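Local atomic coordinates of beta-galacturonidase (Eisenbergiella tayi, PDB entry 6NCW), a protein that hydrolyses beta-linked galacturonides as a family 2 glycoside hydrolase of a human gut bacterium, probably releasing galacturonate from its conjugates. Residues L462-G467 with G506-Q511; K273-H278 with K301-N306; S408-F413 with V425-Y430; L329-N334 with I370-I375. All coordinates share one frame; numbering follows the deposited sequence.

Interaction 1 of 4, residues L462-G467 with G506-Q511; sequences LITEIG and GVYIWQ
The E465 side chain runs alongside the W510 indole. CG is anti to the carbonyl carbon (chi1 -75°), and the chain is extended. E465 CB comes 4.0 Å from W510 CB. CG and CD then pass along the benzo part of the indole, with E465 CD 3.6 Å from W510 CE3. At the tip, E465 OE1 also lies near W510 CE3, at 3.7 Å. OE2 stands above one face of the indole near its rim, and the carboxylate is turned 39° from the ring plane. OE1 pairs with R309 and bonds a bound glycerol, while OE2 bonds Y430. W510 NE1 bonds N530. The two backbones run parallel, joined by I463 N to G506 O (3.1 Å), Y508 N to I463 O (2.8 Å) and W510 N to I466 O (2.8 Å); I466 N to Y508 O is weak. V507 CG2 meets I466 CG2 at 3.5 Å, the two side chains crossing at about a right angle. Strands 461-466 and 504-509 with helix 484-500 form a beta-alpha-beta unit of the TIM barrel. Galacturonate-binding E465 lies towards the C-terminal end of its strand, where such barrels hold their active site.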
loop_
_atom_site.group_PDB
_atom_site.type_symbol
_atom_site.label_atom_id
_atom_site.label_comp_id
_atom_site.label_asym_id
_atom_site.label_seq_id
_atom_site.Cartn_x
_atom_site.Cartn_y
_atom_site.Cartn_z
ATOM N N LEU A 462 23.125 -13.956 -26.489
ATOM C CA LEU A 462 22.178 -13.934 -25.376
ATOM C C LEU A 462 21.786 -12.494 -25.067
ATOM O O LEU A 462 22.619 -11.590 -25.178
ATOM C CB LEU A 462 22.782 -14.576 -24.112
ATOM C CG LEU A 462 22.934 -16.092 -24.048
ATOM C CD1 LEU A 462 23.767 -16.493 -22.848
ATOM C CD2 LEU A 462 21.551 -16.755 -24.015
ATOM N N ILE A 463 20.520 -12.284 -24.704
ATOM C CA ILE A 463 20.080 -11.063 -24.026
ATOM C C ILE A 463 20.252 -11.296 -22.524
ATOM O O ILE A 463 19.495 -12.056 -21.911
ATOM C CB ILE A 463 18.624 -10.710 -24.355
ATOM C CG1 ILE A 463 18.449 -10.414 -25.853
ATOM C CG2 ILE A 463 18.159 -9.514 -23.493
ATOM C CD1 ILE A 463 19.390 -9.341 -26.365
ATOM N N THR A 464 21.255 -10.661 -21.928
ATOM C CA THR A 464 21.563 -10.925 -20.531
ATOM C C THR A 464 20.791 -10.026 -19.574
ATOM O O THR A 464 20.812 -10.290 -18.365
ATOM C CB THR A 464 23.076 -10.791 -20.276
ATOM O OG1 THR A 464 23.624 -9.731 -21.074
ATOM C CG2 THR A 464 23.757 -12.107 -20.614
ATOM N N GLU A 465 20.099 -9.003 -20.090
ATOM C CA GLU A 465 19.156 -8.180 -19.328
ATOM C C GLU A 465 18.098 -7.643 -20.276
ATOM O O GLU A 465 18.447 -7.110 -21.326
ATOM C CB GLU A 465 19.845 -6.987 -18.637
ATOM C CG GLU A 465 20.645 -7.368 -17.405
ATOM C CD GLU A 465 21.464 -6.219 -16.826
ATOM O OE1 GLU A 465 22.521 -6.532 -16.231
ATOM O OE2 GLU A 465 21.062 -5.028 -16.956
ATOM N N ILE A 466 16.827 -7.823 -19.914
ATOM C CA ILE A 466 15.705 -7.061 -20.454
ATOM C C ILE A 466 14.615 -7.032 -19.382
ATOM O O ILE A 466 14.442 -7.995 -18.628
ATOM C CB ILE A 466 15.202 -7.681 -21.787
ATOM C CG1 ILE A 466 14.261 -6.733 -22.536
ATOM C CG2 ILE A 466 14.513 -9.022 -21.539
ATOM C CD1 ILE A 466 14.165 -7.063 -24.044
ATOM N N GLY A 467 13.872 -5.930 -19.302
ATOM C CA GLY A 467 12.810 -5.848 -18.313
ATOM C C GLY A 467 12.284 -4.430 -18.146
ATOM O O GLY A 467 12.499 -3.557 -18.997
ATOM N N GLY A 506 18.556 -17.133 -26.023
ATOM C CA GLY A 506 17.625 -16.919 -24.932
ATOM C C GLY A 506 17.906 -15.609 -24.213
ATOM O O GLY A 506 18.551 -14.715 -24.758
ATOM N N VAL A 507 17.426 -15.535 -22.966
ATOM C CA VAL A 507 17.260 -14.264 -22.261
ATOM C C VAL A 507 17.374 -14.487 -20.755
ATOM O O VAL A 507 16.943 -15.523 -20.232
ATOM C CB VAL A 507 15.890 -13.618 -22.609
ATOM C CG1 VAL A 507 14.746 -14.581 -22.285
ATOM C CG2 VAL A 507 15.683 -12.322 -21.817
ATOM N N TYR A 508 17.951 -13.499 -20.051
ATOM C CA TYR A 508 17.786 -13.350 -18.606
ATOM C C TYR A 508 16.984 -12.088 -18.350
ATOM O O TYR A 508 17.421 -10.983 -18.694
ATOM C CB TYR A 508 19.113 -13.273 -17.843
ATOM C CG TYR A 508 19.907 -14.540 -17.864
ATOM C CD1 TYR A 508 20.946 -14.710 -18.779
ATOM C CD2 TYR A 508 19.626 -15.580 -16.978
ATOM C CE1 TYR A 508 21.680 -15.888 -18.823
ATOM C CE2 TYR A 508 20.363 -16.755 -17.003
ATOM C CZ TYR A 508 21.382 -16.909 -17.939
ATOM O OH TYR A 508 22.117 -18.073 -17.982
ATOM N N ILE A 509 15.813 -12.262 -17.747
ATOM C CA ILE A 509 15.021 -11.123 -17.310
ATOM C C ILE A 509 15.762 -10.354 -16.223
ATOM O O ILE A 509 16.289 -10.936 -15.261
ATOM C CB ILE A 509 13.644 -11.601 -16.824
ATOM C CG1 ILE A 509 12.819 -12.086 -18.031
ATOM C CG2 ILE A 509 12.904 -10.463 -16.133
ATOM C CD1 ILE A 509 11.650 -12.948 -17.685
ATOM N N TRP A 510 15.799 -9.036 -16.368
ATOM C CA TRP A 510 16.195 -8.155 -15.281
ATOM C C TRP A 510 14.905 -7.670 -14.632
ATOM O O TRP A 510 14.178 -6.878 -15.238
ATOM C CB TRP A 510 17.032 -6.966 -15.769
ATOM C CG TRP A 510 17.397 -6.121 -14.588
ATOM C CD1 TRP A 510 16.633 -5.148 -14.001
ATOM C CD2 TRP A 510 18.580 -6.258 -13.763
ATOM N NE1 TRP A 510 17.277 -4.648 -12.886
ATOM C CE2 TRP A 510 18.470 -5.314 -12.718
ATOM C CE3 TRP A 510 19.719 -7.078 -13.821
ATOM C CZ2 TRP A 510 19.463 -5.155 -11.741
ATOM C CZ3 TRP A 510 20.709 -6.920 -12.852
ATOM C CH2 TRP A 510 20.566 -5.963 -11.820
ATOM N N GLN A 511 14.603 -8.132 -13.407
ATOM C CA GLN A 511 15.372 -9.090 -12.639
ATOM C C GLN A 511 14.375 -9.865 -11.784
ATOM O O GLN A 511 13.189 -9.627 -11.857
ATOM C CB GLN A 511 16.452 -8.407 -11.767
ATOM C CG GLN A 511 15.894 -7.470 -10.696
ATOM C CD GLN A 511 16.961 -6.964 -9.721
ATOM O OE1 GLN A 511 17.878 -7.719 -9.307
ATOM N NE2 GLN A 511 16.859 -5.675 -9.354
#

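Interaction 2 of 4, residues K273-H278 with K301-N306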
loop_
_atom_site.group_PDB
_atom_site.type_symbol
_atom_site.label_atom_id
_atom_site.label_comp_id
_atom_site.label_asym_id
_atom_site.label_seq_id
_atom_site.Cartn_x
_atom_site.Cartn_y
_atom_site.Cartn_z
ATOM N N LYS A 273 16.176 -19.701 -20.437
ATOM C CA LYS A 273 14.971 -19.073 -19.882
ATOM C C LYS A 273 15.330 -18.624 -18.464
ATOM O O LYS A 273 15.125 -19.357 -17.502
ATOM C CB LYS A 273 13.772 -20.042 -19.865
ATOM C CG LYS A 273 13.427 -20.698 -21.224
ATOM C CD LYS A 273 12.124 -21.492 -21.144
ATOM C CE LYS A 273 12.307 -22.818 -20.425
ATOM N NZ LYS A 273 11.056 -23.318 -19.764
ATOM N N GLY A 274 15.880 -17.419 -18.315
ATOM C CA GLY A 274 16.611 -17.069 -17.121
ATOM C C GLY A 274 16.080 -15.866 -16.355
ATOM O O GLY A 274 15.225 -15.093 -16.828
ATOM N N PHE A 275 16.638 -15.712 -15.155
ATOM C CA PHE A 275 16.465 -14.544 -14.311
ATOM C C PHE A 275 17.813 -14.028 -13.847
ATOM O O PHE A 275 18.683 -14.804 -13.423
ATOM C CB PHE A 275 15.591 -14.846 -13.092
ATOM C CG PHE A 275 14.126 -14.731 -13.375
ATOM C CD1 PHE A 275 13.510 -13.489 -13.376
ATOM C CD2 PHE A 275 13.363 -15.865 -13.642
ATOM C CE1 PHE A 275 12.145 -13.377 -13.659
ATOM C CE2 PHE A 275 12.010 -15.763 -13.911
ATOM C CZ PHE A 275 11.396 -14.511 -13.923
ATOM N N CYS A 276 17.983 -12.719 -13.921
ATOM C CA CYS A 276 19.009 -12.086 -13.123
ATOM C C CYS A 276 18.543 -12.106 -11.672
ATOM O O CYS A 276 17.392 -11.778 -11.387
ATOM C CB CYS A 276 19.245 -10.655 -13.596
ATOM S SG CYS A 276 19.877 -10.529 -15.302
ATOM N N ARG A 277 19.416 -12.524 -10.755
ATOM C CA ARG A 277 19.063 -12.519 -9.342
ATOM C C ARG A 277 20.240 -12.015 -8.521
ATOM O O ARG A 277 21.324 -12.618 -8.544
ATOM C CB ARG A 277 18.625 -13.911 -8.866
ATOM C CG ARG A 277 18.350 -13.997 -7.355
ATOM C CD ARG A 277 18.091 -15.447 -6.929
ATOM N NE ARG A 277 17.988 -15.605 -5.480
ATOM C CZ ARG A 277 19.024 -15.788 -4.661
ATOM N NH1 ARG A 277 20.258 -15.818 -5.149
ATOM N NH2 ARG A 277 18.822 -15.929 -3.352
ATOM N N HIS A 278 20.010 -10.914 -7.804
ATOM C CA HIS A 278 20.909 -10.416 -6.764
ATOM C C HIS A 278 20.759 -11.228 -5.483
ATOM O O HIS A 278 19.669 -11.701 -5.145
ATOM C CB HIS A 278 20.599 -8.940 -6.442
ATOM C CG HIS A 278 21.376 -7.964 -7.268
ATOM N ND1 HIS A 278 22.742 -7.812 -7.146
ATOM C CD2 HIS A 278 20.988 -7.114 -8.250
ATOM C CE1 HIS A 278 23.158 -6.903 -8.008
ATOM N NE2 HIS A 278 22.110 -6.451 -8.677
ATOM N N LYS A 301 11.499 -21.543 -10.341
ATOM C CA LYS A 301 11.017 -22.735 -11.047
ATOM C C LYS A 301 9.536 -22.614 -11.409
ATOM O O LYS A 301 9.127 -23.039 -12.490
ATOM C CB LYS A 301 11.270 -23.997 -10.207
ATOM C CG LYS A 301 12.714 -24.462 -10.240
ATOM C CD LYS A 301 13.108 -25.347 -9.037
ATOM C CE LYS A 301 12.109 -26.476 -8.764
ATOM N NZ LYS A 301 12.581 -27.442 -7.686
ATOM N N ASP A 302 8.715 -22.045 -10.516
ATOM C CA ASP A 302 7.300 -21.838 -10.821
ATOM C C ASP A 302 7.116 -20.943 -12.040
ATOM O O ASP A 302 6.166 -21.124 -12.814
ATOM C CB ASP A 302 6.580 -21.241 -9.600
ATOM C CG ASP A 302 5.059 -21.112 -9.802
ATOM O OD1 ASP A 302 4.535 -19.977 -9.752
ATOM O OD2 ASP A 302 4.389 -22.144 -10.034
ATOM N N LEU A 303 8.013 -19.977 -12.230
ATOM C CA LEU A 303 7.937 -19.085 -13.376
ATOM C C LEU A 303 8.305 -19.764 -14.696
ATOM O O LEU A 303 8.093 -19.163 -15.756
ATOM C CB LEU A 303 8.832 -17.876 -13.130
ATOM C CG LEU A 303 8.209 -16.830 -12.197
ATOM C CD1 LEU A 303 9.252 -16.009 -11.458
ATOM C CD2 LEU A 303 7.265 -15.913 -12.990
ATOM N N GLY A 304 8.831 -20.991 -14.664
ATOM C CA GLY A 304 9.251 -21.679 -15.864
ATOM C C GLY A 304 10.706 -21.512 -16.240
ATOM O O GLY A 304 11.121 -22.032 -17.285
ATOM N N ALA A 305 11.504 -20.843 -15.411
ATOM C CA ALA A 305 12.894 -20.588 -15.750
ATOM C C ALA A 305 13.726 -21.857 -15.648
ATOM O O ALA A 305 13.408 -22.790 -14.897
ATOM C CB ALA A 305 13.488 -19.508 -14.840
ATOM N N ASN A 306 14.806 -21.887 -16.419
ATOM C CA ASN A 306 15.775 -22.958 -16.276
ATOM C C ASN A 306 17.152 -22.426 -15.927
ATOM O O ASN A 306 18.103 -23.203 -15.865
ATOM C CB ASN A 306 15.832 -23.822 -17.546
ATOM C CG ASN A 306 16.271 -23.051 -18.782
ATOM O OD1 ASN A 306 16.848 -21.963 -18.690
ATOM N ND2 ASN A 306 16.000 -23.624 -19.962
#
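K273 reaches across to G304 and N306. Its chain starts with CG anti to the carbonyl carbon (chi1 -54°) and bends at chi3 (-76°), which brings NZ to G304 O at 2.8 Å. NZ also bonds the backbone oxygens of Y552 and L555, so three carbonyls hold the buried ammonium. N306 crosses this chain at about a right angle. With chi1 at 62°, its CG sits between its own N and carbonyl carbon, and OD1 takes the K273 N-H at 2.9 Å. N306 N returns a bond to K273 O at 2.8 Å. N306 ND2 also bonds N557 and R271 O. F275 CZ meets L303 CD1 at 3.6 Å, and A305 CB lies at the ring edge, 3.8 Å from F275 CD2. G304, with positive phi, forms a Schellman motif after the last turn of helix 290-302. The turn leads into strand 307-309, parallel to strand 268-276, while helix 544-553 packs against F275, L303 and A305.

Interaction 3 of 4, residues S408-F413 with V425-Y430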
loop_
_atom_site.group_PDB
_atom_site.type_symbol
_atom_site.label_atom_id
_atom_site.label_comp_id
_atom_site.label_asym_id
_atom_site.label_seq_id
_atom_site.Cartn_x
_atom_site.Cartn_y
_atom_site.Cartn_z
ATOM N N SER A 408 30.501 -11.583 -21.517
ATOM C CA SER A 408 30.375 -10.355 -20.738
ATOM C C SER A 408 29.074 -9.692 -21.164
ATOM O O SER A 408 28.829 -9.558 -22.364
ATOM C CB SER A 408 31.550 -9.404 -20.990
ATOM O OG SER A 408 31.365 -8.168 -20.311
ATOM N N ALA A 409 28.247 -9.284 -20.196
ATOM C CA ALA A 409 27.021 -8.544 -20.501
ATOM C C ALA A 409 27.380 -7.115 -20.906
ATOM O O ALA A 409 27.822 -6.319 -20.073
ATOM C CB ALA A 409 26.079 -8.560 -19.301
ATOM N N SER A 410 27.210 -6.784 -22.187
ATOM C CA SER A 410 27.548 -5.458 -22.685
ATOM C C SER A 410 26.336 -4.543 -22.744
ATOM O O SER A 410 25.216 -4.977 -23.022
ATOM C CB SER A 410 28.160 -5.530 -24.084
ATOM O OG SER A 410 28.345 -4.219 -24.608
ATOM N N CYS A 411 26.580 -3.251 -22.526
ATOM C CA CYS A 411 25.602 -2.224 -22.869
ATOM C C CYS A 411 26.150 -1.223 -23.880
ATOM O O CYS A 411 25.525 -0.179 -24.098
ATOM C CB CYS A 411 25.122 -1.491 -21.613
ATOM S SG CYS A 411 26.444 -0.602 -20.797
ATOM N N ARG A 412 27.300 -1.513 -24.503
ATOM C CA ARG A 412 27.916 -0.614 -25.482
ATOM C C ARG A 412 27.280 -0.877 -26.845
ATOM O O ARG A 412 27.818 -1.578 -27.706
ATOM C CB ARG A 412 29.431 -0.798 -25.517
ATOM C CG ARG A 412 30.157 -0.327 -24.246
ATOM C CD ARG A 412 29.487 0.916 -23.629
ATOM N NE ARG A 412 30.349 1.593 -22.661
ATOM C CZ ARG A 412 30.175 1.584 -21.340
ATOM N NH1 ARG A 412 29.157 0.929 -20.798
ATOM N NH2 ARG A 412 31.024 2.241 -20.558
ATOM N N PHE A 413 26.101 -0.288 -27.031
ATOM C CA PHE A 413 25.244 -0.532 -28.186
ATOM C C PHE A 413 25.933 -0.112 -29.484
ATOM O O PHE A 413 25.982 1.077 -29.805
ATOM C CB PHE A 413 23.920 0.216 -27.983
ATOM C CG PHE A 413 22.837 -0.142 -28.967
ATOM C CD1 PHE A 413 22.561 0.684 -30.052
ATOM C CD2 PHE A 413 22.060 -1.273 -28.780
ATOM C CE1 PHE A 413 21.549 0.376 -30.947
ATOM C CE2 PHE A 413 21.044 -1.584 -29.672
ATOM C CZ PHE A 413 20.785 -0.755 -30.754
ATOM N N VAL A 425 28.344 -13.728 -27.301
ATOM C CA VAL A 425 28.074 -12.289 -27.263
ATOM C C VAL A 425 26.803 -12.049 -26.461
ATOM O O VAL A 425 25.768 -12.668 -26.732
ATOM C CB VAL A 425 27.919 -11.715 -28.680
ATOM C CG1 VAL A 425 27.675 -10.214 -28.599
ATOM C CG2 VAL A 425 29.132 -12.055 -29.553
ATOM N N SER A 426 26.862 -11.140 -25.489
ATOM C CA SER A 426 25.724 -10.885 -24.611
ATOM C C SER A 426 25.467 -9.395 -24.482
ATOM O O SER A 426 26.406 -8.601 -24.362
ATOM C CB SER A 426 25.964 -11.490 -23.224
ATOM O OG SER A 426 26.235 -12.864 -23.351
ATOM N N TYR A 427 24.188 -9.018 -24.494
ATOM C CA TYR A 427 23.800 -7.617 -24.446
ATOM C C TYR A 427 22.668 -7.380 -23.454
ATOM O O TYR A 427 21.738 -8.177 -23.353
ATOM C CB TYR A 427 23.404 -7.137 -25.832
ATOM C CG TYR A 427 24.549 -6.421 -26.511
ATOM C CD1 TYR A 427 25.438 -7.096 -27.350
ATOM C CD2 TYR A 427 24.765 -5.077 -26.277
ATOM C CE1 TYR A 427 26.509 -6.417 -27.964
ATOM C CE2 TYR A 427 25.814 -4.397 -26.877
ATOM C CZ TYR A 427 26.679 -5.058 -27.714
ATOM O OH TYR A 427 27.708 -4.330 -28.281
ATOM N N ASN A 428 22.796 -6.306 -22.685
ATOM C CA ASN A 428 21.723 -5.777 -21.849
ATOM C C ASN A 428 20.975 -4.709 -22.642
ATOM O O ASN A 428 21.582 -3.726 -23.086
ATOM C CB ASN A 428 22.293 -5.173 -20.567
ATOM C CG ASN A 428 23.133 -6.162 -19.787
ATOM O OD1 ASN A 428 23.012 -7.374 -19.978
ATOM N ND2 ASN A 428 23.980 -5.657 -18.891
ATOM N N ILE A 429 19.676 -4.897 -22.836
ATOM C CA ILE A 429 18.876 -3.934 -23.598
ATOM C C ILE A 429 17.578 -3.675 -22.854
ATOM O O ILE A 429 16.995 -4.592 -22.260
ATOM C CB ILE A 429 18.573 -4.405 -25.044
ATOM C CG1 ILE A 429 17.682 -5.642 -25.048
ATOM C CG2 ILE A 429 19.864 -4.626 -25.839
ATOM C CD1 ILE A 429 17.207 -6.063 -26.453
ATOM N N TYR A 430 17.105 -2.426 -22.906
ATOM C CA TYR A 430 15.831 -2.065 -22.273
ATOM C C TYR A 430 14.867 -1.297 -23.190
ATOM O O TYR A 430 14.327 -0.259 -22.805
ATOM C CB TYR A 430 16.120 -1.259 -21.019
ATOM C CG TYR A 430 16.800 -2.057 -19.925
ATOM C CD1 TYR A 430 18.178 -2.152 -19.863
ATOM C CD2 TYR A 430 16.046 -2.706 -18.946
ATOM C CE1 TYR A 430 18.794 -2.862 -18.839
ATOM C CE2 TYR A 430 16.648 -3.409 -17.930
ATOM C CZ TYR A 430 18.020 -3.487 -17.881
ATOM O OH TYR A 430 18.622 -4.196 -16.858
#
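S410 and Y427 make the tight part of this contact. S410 CB sits over one face of the Y427 ring, 4.0 Å from its centroid, in a CH-pi contact. S410 OG, anti to its own N (chi1 174°), lies 3.4 Å from Y427 CE2. The same OG accepts from R412 N, closing an ST turn, and also bonds D416. That turn brings R412 O to the ring edge, where Y427 OH bonds it at 2.8 Å. The backbones add two nearly straight bonds: S410 N to S426 O at 2.9 Å, and N428 N to S410 O at 2.8 Å. These join strands 406-410 and 425-428, parallel neighbours in the TIM barrel wall, with only a loop between them in the chain. A409 CB packs on the N428 amide, 3.4 Å from N428 OD1. That amide is held by T464 through OD1, and by galacturonate-binding N377 and by E378 through ND2. Past S410 the contact loosens. C411, R412 and F413 are partly exposed, and F413 touches obliquely, its CA 4.1 Å from Y427 CE2. The F413 ring instead stacks on Y442, and R412 NE makes a long, weak ion pair with D382.

Interaction 4 of 4, residues L329-N334 with I370-I375; sequences LVWEEN and IYIWGI
Backbone bonds join V330, E332 and N334 to the parallel strand 370-374. Y371 N bonds V330 O at 3.0 Å, and G374 N bonds E332 O at 2.8 Å. N334 N to G374 O is longer, and E332 N to I372 O is weak. Apolar contacts lie on both faces of the sheet. I372 CG2 touches W331 CB at 3.6 Å, while V330 CG1 meets I370 CG1 at 4.1 Å. Among the ring contacts, G374 N lies over one face of the W331 indole, toward its rim. E332 CG is anti to its N (chi1 -175°), which lays the chain along W373. E332 OE2 meets the ring edge at W373 CZ3, 3.5 Å away; H364 bonds that oxygen. The polar contacts centre on E333. Its OE2 takes W331 NE1 at 2.8 Å, R309, and a water that also donates to I375 O. H312 bonds OE1. Such parallel strands form the TIM barrel wall; E333, near its strand's C-terminal end, lies beside galacturonate-binding H312 and N377.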
loop_
_atom_site.group_PDB
_atom_site.type_symbol
_atom_site.label_atom_id
_atom_site.label_comp_id
_atom_site.label_asym_id
_atom_site.label_seq_id
_atom_site.Cartn_x
_atom_site.Cartn_y
_atom_site.Cartn_z
ATOM N N LEU A 329 20.648 -23.982 -14.633
ATOM C CA LEU A 329 21.887 -23.516 -15.245
ATOM C C LEU A 329 22.280 -22.146 -14.705
ATOM O O LEU A 329 21.434 -21.278 -14.482
ATOM C CB LEU A 329 21.732 -23.461 -16.767
ATOM C CG LEU A 329 21.411 -24.826 -17.399
ATOM C CD1 LEU A 329 20.839 -24.660 -18.793
ATOM C CD2 LEU A 329 22.669 -25.693 -17.409
ATOM N N VAL A 330 23.576 -21.946 -14.500
ATOM C CA VAL A 330 24.088 -20.748 -13.862
ATOM C C VAL A 330 25.095 -20.073 -14.787
ATOM O O VAL A 330 26.035 -20.706 -15.277
ATOM C CB VAL A 330 24.717 -21.058 -12.486
ATOM C CG1 VAL A 330 25.368 -19.807 -11.906
ATOM C CG2 VAL A 330 23.651 -21.558 -11.533
ATOM N N TRP A 331 24.864 -18.796 -15.047
ATOM C CA TRP A 331 25.890 -17.861 -15.480
ATOM C C TRP A 331 26.452 -17.221 -14.214
ATOM O O TRP A 331 25.709 -16.563 -13.479
ATOM C CB TRP A 331 25.260 -16.822 -16.422
ATOM C CG TRP A 331 26.035 -15.543 -16.697
ATOM C CD1 TRP A 331 26.611 -14.701 -15.775
ATOM C CD2 TRP A 331 26.245 -14.934 -17.972
ATOM N NE1 TRP A 331 27.193 -13.626 -16.409
ATOM C CE2 TRP A 331 26.988 -13.750 -17.758
ATOM C CE3 TRP A 331 25.872 -15.267 -19.281
ATOM C CZ2 TRP A 331 27.364 -12.902 -18.803
ATOM C CZ3 TRP A 331 26.274 -14.427 -20.321
ATOM C CH2 TRP A 331 26.992 -13.250 -20.071
ATOM N N GLU A 332 27.738 -17.439 -13.925
ATOM C CA GLU A 332 28.380 -16.768 -12.805
ATOM C C GLU A 332 29.410 -15.779 -13.338
ATOM O O GLU A 332 30.133 -16.083 -14.288
ATOM C CB GLU A 332 29.030 -17.764 -11.831
ATOM C CG GLU A 332 29.605 -17.082 -10.591
ATOM C CD GLU A 332 29.963 -18.027 -9.432
ATOM O OE1 GLU A 332 29.338 -17.904 -8.349
ATOM O OE2 GLU A 332 30.878 -18.874 -9.583
ATOM N N GLU A 333 29.457 -14.577 -12.757
ATOM C CA GLU A 333 30.393 -13.556 -13.219
ATOM C C GLU A 333 31.217 -13.004 -12.058
ATOM O O GLU A 333 30.849 -13.146 -10.892
ATOM C CB GLU A 333 29.668 -12.407 -13.952
ATOM C CG GLU A 333 28.575 -11.675 -13.154
ATOM C CD GLU A 333 27.767 -10.740 -14.055
ATOM O OE1 GLU A 333 27.258 -9.701 -13.565
ATOM O OE2 GLU A 333 27.637 -11.063 -15.264
ATOM N N ASN A 334 32.354 -12.381 -12.393
ATOM C CA ASN A 334 33.167 -11.727 -11.381
ATOM C C ASN A 334 32.472 -10.453 -10.893
ATOM O O ASN A 334 31.473 -10.000 -11.459
ATOM C CB ASN A 334 34.584 -11.430 -11.901
ATOM C CG ASN A 334 34.652 -10.315 -12.956
ATOM O OD1 ASN A 334 33.687 -10.004 -13.659
ATOM N ND2 ASN A 334 35.830 -9.722 -13.076
ATOM N N ILE A 370 27.143 -24.390 -13.321
ATOM C CA ILE A 370 27.825 -23.262 -13.942
ATOM C C ILE A 370 28.213 -23.671 -15.355
ATOM O O ILE A 370 29.066 -24.544 -15.533
ATOM C CB ILE A 370 29.051 -22.837 -13.145
ATOM C CG1 ILE A 370 28.650 -22.339 -11.747
ATOM C CG2 ILE A 370 29.771 -21.736 -13.900
ATOM C CD1 ILE A 370 29.850 -22.216 -10.822
ATOM N N TYR A 371 27.596 -23.053 -16.365
ATOM C CA TYR A 371 27.923 -23.395 -17.739
ATOM C C TYR A 371 28.704 -22.306 -18.461
ATOM O O TYR A 371 29.232 -22.566 -19.553
ATOM C CB TYR A 371 26.643 -23.729 -18.527
ATOM C CG TYR A 371 25.840 -22.509 -18.905
ATOM C CD1 TYR A 371 24.983 -21.895 -17.987
ATOM C CD2 TYR A 371 25.953 -21.958 -20.179
ATOM C CE1 TYR A 371 24.253 -20.784 -18.338
ATOM C CE2 TYR A 371 25.242 -20.844 -20.537
ATOM C CZ TYR A 371 24.397 -20.261 -19.617
ATOM O OH TYR A 371 23.719 -19.149 -19.995
ATOM N N ILE A 372 28.847 -21.120 -17.867
ATOM C CA ILE A 372 29.525 -20.013 -18.528
ATOM C C ILE A 372 30.093 -19.077 -17.470
ATOM O O ILE A 372 29.495 -18.888 -16.405
ATOM C CB ILE A 372 28.553 -19.284 -19.483
ATOM C CG1 ILE A 372 29.279 -18.230 -20.304
ATOM C CG2 ILE A 372 27.399 -18.677 -18.694
ATOM C CD1 ILE A 372 28.439 -17.667 -21.421
ATOM N N TRP A 373 31.262 -18.504 -17.757
ATOM C CA TRP A 373 31.850 -17.468 -16.912
ATOM C C TRP A 373 31.617 -16.095 -17.534
ATOM O O TRP A 373 31.914 -15.889 -18.713
ATOM C CB TRP A 373 33.356 -17.678 -16.720
ATOM C CG TRP A 373 33.772 -18.989 -16.070
ATOM C CD1 TRP A 373 34.527 -19.981 -16.638
ATOM C CD2 TRP A 373 33.490 -19.421 -14.735
ATOM N NE1 TRP A 373 34.726 -21.004 -15.744
ATOM C CE2 TRP A 373 34.096 -20.690 -14.568
ATOM C CE3 TRP A 373 32.773 -18.871 -13.665
ATOM C CZ2 TRP A 373 34.002 -21.416 -13.372
ATOM C CZ3 TRP A 373 32.682 -19.589 -12.478
ATOM C CH2 TRP A 373 33.295 -20.846 -12.342
ATOM N N GLY A 374 31.164 -15.141 -16.726
ATOM C CA GLY A 374 31.004 -13.782 -17.197
ATOM C C GLY A 374 31.996 -12.837 -16.562
ATOM O O GLY A 374 32.510 -13.106 -15.473
ATOM N N ILE A 375 32.280 -11.711 -17.211
ATOM C CA ILE A 375 33.116 -10.691 -16.586
ATOM C C ILE A 375 32.541 -9.302 -16.849
ATOM O O ILE A 375 31.813 -9.081 -17.822
ATOM C CB ILE A 375 34.584 -10.748 -17.074
ATOM C CG1 ILE A 375 34.677 -10.525 -18.590
ATOM C CG2 ILE A 375 35.243 -12.047 -16.685
ATOM C CD1 ILE A 375 36.118 -10.528 -19.104
HETATM O O HOH W 1 28.999 -9.846 -17.399
#

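All four contacts belong to one TIM barrel. Interactions 1 and 2 share neighbouring strands: V507 O lies 2.9 Å from G274 N, and I509 O lies 2.8 Å from C276 N. Interactions 1 and 3 meet at the sugar site, their centres 10 Å apart. Interaction 4 joins interaction 3 through S408 OG and I375 O, and its W331 CH2 lies 3.4 Å from S426 OG. It crosses the barrel interior to interaction 1 through Y371 OH and Y508 OH, 2.8 Å apart. Interaction 2 meets interaction 4 where N306 O lies 2.9 Å from L329 N. Interaction 2 is farther from the site: the F275 side chain is about 13 Å from the bound glycerol, against about 3 Å for E465.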